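N-acyl-D-glutamate deacylase (Bordetella bronchiseptica, PDB 3GIP) catalyses the hydrolysis of N-acyl-D-glutamate to D-glutamate and a carboxylate, as a zinc-containing member of the amidohydrolase superfamily. Local coordinates at residues T289-E294 and A339-F344. Numbering follows the deposited sequence.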
# COMPACT_ATOMS: atom_id res chain seq x y z
N THR A 289 -12.93 3.64 -3.71
CA THR A 289 -13.25 2.29 -3.28
C THR A 289 -14.58 1.92 -3.91
O THR A 289 -14.99 2.52 -4.90
CB THR A 289 -13.34 2.21 -1.73
OG1 THR A 289 -13.55 0.84 -1.34
CG2 THR A 289 -14.48 3.06 -1.19
N ILE A 290 -15.25 0.91 -3.36
CA ILE A 290 -16.52 0.49 -3.92
C ILE A 290 -17.55 1.62 -3.84
O ILE A 290 -17.46 2.50 -2.98
CB ILE A 290 -17.07 -0.74 -3.18
CG1 ILE A 290 -17.21 -0.43 -1.68
CG2 ILE A 290 -16.11 -1.90 -3.37
CD1 ILE A 290 -17.83 -1.56 -0.87
N LEU A 291 -18.52 1.59 -4.75
CA LEU A 291 -19.57 2.60 -4.76
C LEU A 291 -20.51 2.30 -3.60
O LEU A 291 -21.00 1.18 -3.46
CB LEU A 291 -20.34 2.58 -6.08
CG LEU A 291 -21.51 3.57 -6.18
CD1 LEU A 291 -20.99 4.99 -6.02
CD2 LEU A 291 -22.19 3.41 -7.52
N ILE A 292 -20.74 3.31 -2.77
CA ILE A 292 -21.60 3.18 -1.60
C ILE A 292 -22.81 4.09 -1.75
O ILE A 292 -22.70 5.31 -1.63
CB ILE A 292 -20.80 3.54 -0.33
CG1 ILE A 292 -19.60 2.61 -0.20
CG2 ILE A 292 -21.69 3.44 0.90
CD1 ILE A 292 -18.55 3.07 0.80
N PRO A 293 -23.99 3.51 -2.04
CA PRO A 293 -25.21 4.29 -2.22
C PRO A 293 -25.55 5.24 -1.08
O PRO A 293 -26.14 6.30 -1.30
CB PRO A 293 -26.28 3.22 -2.42
CG PRO A 293 -25.52 2.13 -3.11
CD PRO A 293 -24.24 2.08 -2.30
N GLU A 294 -25.17 4.87 0.14
CA GLU A 294 -25.45 5.70 1.30
C GLU A 294 -24.72 7.04 1.27
O GLU A 294 -25.02 7.93 2.06
CB GLU A 294 -25.09 4.95 2.59
CG GLU A 294 -25.88 3.66 2.80
CD GLU A 294 -25.16 2.44 2.26
OE1 GLU A 294 -24.84 2.40 1.05
OE2 GLU A 294 -24.91 1.50 3.05
N ALA A 339 -20.01 -1.53 -8.41
CA ALA A 339 -19.21 -0.49 -9.03
C ALA A 339 -18.21 0.11 -8.05
O ALA A 339 -18.18 -0.26 -6.88
CB ALA A 339 -20.12 0.61 -9.57
N GLY A 340 -17.40 1.03 -8.56
CA GLY A 340 -16.42 1.70 -7.73
C GLY A 340 -16.51 3.19 -8.02
O GLY A 340 -17.11 3.59 -9.02
N ALA A 341 -15.93 4.01 -7.14
CA ALA A 341 -15.98 5.45 -7.34
C ALA A 341 -14.86 6.18 -6.62
O ALA A 341 -14.16 5.61 -5.77
CB ALA A 341 -17.32 6.00 -6.86
N ILE A 342 -14.69 7.44 -6.98
CA ILE A 342 -13.71 8.31 -6.35
C ILE A 342 -14.55 9.31 -5.56
O ILE A 342 -15.56 9.81 -6.05
CB ILE A 342 -12.85 9.07 -7.39
CG1 ILE A 342 -11.91 8.09 -8.10
CG2 ILE A 342 -12.05 10.18 -6.70
CD1 ILE A 342 -11.16 8.68 -9.27
N TYR A 343 -14.12 9.56 -4.33
CA TYR A 343 -14.81 10.47 -3.42
C TYR A 343 -13.89 11.64 -3.11
O TYR A 343 -12.91 11.50 -2.38
CB TYR A 343 -15.17 9.73 -2.13
CG TYR A 343 -16.02 8.50 -2.36
CD1 TYR A 343 -17.40 8.60 -2.48
CD2 TYR A 343 -15.43 7.24 -2.47
CE1 TYR A 343 -18.19 7.47 -2.70
CE2 TYR A 343 -16.21 6.10 -2.70
CZ TYR A 343 -17.58 6.23 -2.81
OH TYR A 343 -18.35 5.10 -3.01
N PHE A 344 -14.21 12.80 -3.67
CA PHE A 344 -13.42 14.01 -3.46
C PHE A 344 -13.91 14.63 -2.16
O PHE A 344 -14.76 15.52 -2.17
CB PHE A 344 -13.63 14.95 -4.65
CG PHE A 344 -13.16 14.37 -5.95
CD1 PHE A 344 -11.79 14.30 -6.24
CD2 PHE A 344 -14.06 13.83 -6.87
CE1 PHE A 344 -11.34 13.72 -7.42
CE2 PHE A 344 -13.62 13.24 -8.05
CZ PHE A 344 -12.25 13.19 -8.33
O HOH W 1 -21.54 -0.83 -5.76
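T289 and A341 face each other as an antiparallel hydrogen-bonded pair. T289 N gives its hydrogen to A341 O, and A341 N returns a bond to T289 O at 2.8 Å. One residue on, I290 and G340 form a non-hydrogen-bonded pair, and their CA atoms come within 4.0 Å. L291 N then bonds to A339 O at 2.8 Å. This bond is fairly straight at hydrogen, 167°, but its donor stands above the carbonyl plane. A water joins L291 O to A339 N, accepting from the latter, and so continues the link where the strand 287-290 has ended.

The Y343 hydroxyl makes two bonds to the backbone of the departing chain. It donates to I290 O at 2.7 Å and accepts from I292 N at 3.0 Å. The second bond is bent, 140° at hydrogen. Both backbone atoms lie at the edge of the ring, near its plane. Together the two bonds probably help hold the chain from I290 to I292 as it leaves the strand. R295 makes a cation-pi contact with the same ring.

Apolar contacts fill in beside these bonds. With CG anti to the backbone N (chi1 178°), L291 reaches A341 CB through its CD1, at 3.9 Å, while its CB and CD2 lie against A339 CB. I302, A333 and L336 also touch L291. T289 CG2 approaches Y343 CE2 obliquely at 3.8 Å, and T289 OG1 turns to another partner, the hydroxyl of Y190.

The pairing of T289 and I290 with A341 and G340 belongs to a three-stranded antiparallel sheet, in which 339-343 is the central strand between 287-290 and 303-307. The Y343 bonds carry the contact past the end of strand 287-290. This small sheet belongs to an insertion between the TIM-barrel strands 277-281 and 360-362 of the amidohydrolase fold.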